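Local structure of leucyl-trna synthetase (Plasmodium knowlesi, 5FOF) at residues Met172-Lys175 against Gly176-Val180. The protein probably hydrolyses mischarged tRNA(Leu), being the editing domain of the cytosolic enzyme that joins leucine to its tRNA. Sequence-based numbering, arbitrary orientation.
Sequences MKIK and GEELV
The first two side-chain carbons of Glu178 sit beside the carbonyl oxygen of Lys175 at a strand-to-helix junction of the editing domain, where strand 170-175 runs without a break into the short, weakly bonded helical turn 176-179. The backbone N of Glu178 donates to Lys175 O (2.9 Å), approaching from above the carbonyl plane, 45° out of it, and this bond closes the turn. Along the Glu178 side chain, CB lies 3.3 Å from the same Lys175 O, and CG, set beside the backbone N by a chi1 of -60°, stays near that oxygen while coming within 4.3 Å of Ile174 CB. A bend at chi2 (-63°) then turns the carboxylate away from the strand, where its OE1 forms a salt bridge with Arg52 NH1 and a hydrogen bond with Asn53 ND2, both on helix 43-55. The turn is thus tied to that helix by a charged group as well as by packing. The buried side chains of Ile174 and Leu179 cross at about a right angle, Ile174 CD1 lying 3.4 Å from Leu179 CD2. Lys175 and Glu177 instead run side by side in the same direction; their charged ends, NZ and OE1, remain 5.0 Å apart, and the nearer approach is that of Lys175 CD to Glu177 OE1, at 3.7 Å.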
ATOM      1  N   MET A 172       3.558 -12.338  12.798  1.00 53.43           N
ATOM      2  CA  MET A 172       4.525 -11.479  13.461  1.00 54.14           C
ATOM      3  C   MET A 172       4.112 -10.022  13.470  1.00 49.94           C
ATOM      4  O   MET A 172       3.227  -9.620  12.761  1.00 49.33           O
ATOM      5  CB  MET A 172       5.925 -11.642  12.830  1.00 57.68           C
ATOM      6  CG  MET A 172       6.347 -10.619  11.780  1.00 58.89           C
ATOM      7  SD  MET A 172       7.987 -10.897  11.062  1.00 59.50           S
ATOM      8  CE  MET A 172       8.906 -11.476  12.497  1.00 59.69           C
ATOM      9  N   LYS A 173       4.824  -9.245  14.270  1.00 53.31           N
ATOM     10  CA  LYS A 173       4.607  -7.819  14.449  1.00 53.66           C
ATOM     11  C   LYS A 173       5.965  -7.149  14.272  1.00 54.67           C
ATOM     12  O   LYS A 173       6.898  -7.450  15.018  1.00 52.92           O
ATOM     13  CB  LYS A 173       4.080  -7.630  15.858  1.00 57.13           C
ATOM     14  CG  LYS A 173       3.910  -6.215  16.377  1.00 63.07           C
ATOM     15  CD  LYS A 173       3.299  -6.319  17.776  1.00 67.48           C
ATOM     16  CE  LYS A 173       3.143  -4.990  18.484  1.00 71.94           C
ATOM     17  NZ  LYS A 173       2.268  -5.166  19.675  1.00 76.23           N
ATOM     18  N   ILE A 174       6.100  -6.280  13.272  1.00 54.64           N
ATOM     19  CA  ILE A 174       7.383  -5.625  13.006  1.00 58.08           C
ATOM     20  C   ILE A 174       7.243  -4.160  12.646  1.00 52.51           C
ATOM     21  O   ILE A 174       6.243  -3.751  12.061  1.00 50.42           O
ATOM     22  CB  ILE A 174       8.168  -6.313  11.869  1.00 65.21           C
ATOM     23  CG1 ILE A 174       7.228  -6.699  10.724  1.00 69.96           C
ATOM     24  CG2 ILE A 174       8.914  -7.521  12.405  1.00 68.18           C
ATOM     25  CD1 ILE A 174       7.953  -6.917   9.420  1.00 75.39           C
ATOM     26  N   LYS A 175       8.279  -3.396  12.976  1.00 47.82           N
ATOM     27  CA  LYS A 175       8.316  -1.983  12.660  1.00 51.69           C
ATOM     28  C   LYS A 175       8.584  -1.847  11.178  1.00 48.35           C
ATOM     29  O   LYS A 175       9.280  -2.668  10.595  1.00 47.00           O
ATOM     30  CB  LYS A 175       9.396  -1.231  13.459  1.00 55.56           C
ATOM     31  CG  LYS A 175       9.039  -0.922  14.905  1.00 59.60           C
ATOM     32  CD  LYS A 175       9.842   0.263  15.437  1.00 66.66           C
ATOM     33  CE  LYS A 175       9.628   0.480  16.936  1.00 71.95           C
ATOM     34  NZ  LYS A 175      10.092   1.831  17.377  1.00 73.67           N
ATOM     35  N   GLY A 176       8.036  -0.797  10.585  1.00 45.39           N
ATOM     36  CA  GLY A 176       8.205  -0.527   9.176  1.00 49.24           C
ATOM     37  C   GLY A 176       9.651  -0.413   8.737  1.00 49.14           C
ATOM     38  O   GLY A 176       9.941  -0.665   7.573  1.00 48.43           O
ATOM     39  N   GLU A 177      10.515   0.022   9.660  1.00 49.32           N
ATOM     40  CA  GLU A 177      11.987  -0.057   9.566  1.00 52.44           C
ATOM     41  C   GLU A 177      12.476  -1.334   8.925  1.00 50.58           C
ATOM     42  O   GLU A 177      13.330  -1.308   8.067  1.00 51.36           O
ATOM     43  CB  GLU A 177      12.593  -0.076  10.979  1.00 58.99           C
ATOM     44  CG  GLU A 177      12.964   1.267  11.568  1.00 63.31           C
ATOM     45  CD  GLU A 177      13.538   1.137  12.963  1.00 65.72           C
ATOM     46  OE1 GLU A 177      13.095   0.243  13.733  1.00 62.34           O
ATOM     47  OE2 GLU A 177      14.434   1.943  13.282  1.00 70.60           O
ATOM     48  N   GLU A 178      11.943  -2.448   9.411  1.00 52.36           N
ATOM     49  CA  GLU A 178      12.369  -3.778   9.002  1.00 54.14           C
ATOM     50  C   GLU A 178      12.018  -4.070   7.549  1.00 47.78           C
ATOM     51  O   GLU A 178      12.762  -4.749   6.861  1.00 50.97           O
ATOM     52  CB  GLU A 178      11.741  -4.837   9.916  1.00 58.80           C
ATOM     53  CG  GLU A 178      12.109  -4.717  11.397  1.00 63.86           C
ATOM     54  CD  GLU A 178      13.598  -4.897  11.669  1.00 69.70           C
ATOM     55  OE1 GLU A 178      14.188  -5.875  11.154  1.00 74.50           O
ATOM     56  OE2 GLU A 178      14.178  -4.066  12.407  1.00 70.81           O
ATOM     57  N   LEU A 179      10.896  -3.540   7.086  1.00 44.48           N
ATOM     58  CA  LEU A 179      10.456  -3.718   5.701  1.00 42.69           C
ATOM     59  C   LEU A 179      11.217  -2.838   4.710  1.00 39.92           C
ATOM     60  O   LEU A 179      11.247  -3.139   3.530  1.00 41.20           O
ATOM     61  CB  LEU A 179       8.953  -3.423   5.570  1.00 41.96           C
ATOM     62  CG  LEU A 179       8.021  -4.169   6.509  1.00 40.77           C
ATOM     63  CD1 LEU A 179       6.605  -3.693   6.319  1.00 41.44           C
ATOM     64  CD2 LEU A 179       8.120  -5.661   6.269  1.00 43.05           C
ATOM     65  N   VAL A 180      11.802  -1.740   5.162  1.00 40.30           N
ATOM     66  CA  VAL A 180      12.422  -0.798   4.228  1.00 43.72           C
ATOM     67  C   VAL A 180      13.535  -1.479   3.424  1.00 45.28           C
ATOM     68  O   VAL A 180      14.303  -2.281   3.949  1.00 45.60           O
ATOM     69  CB  VAL A 180      12.905   0.480   4.948  1.00 45.11           C
ATOM     70  CG1 VAL A 180      13.836   1.326   4.082  1.00 46.12           C
ATOM     71  CG2 VAL A 180      11.697   1.312   5.336  1.00 47.93           C
TER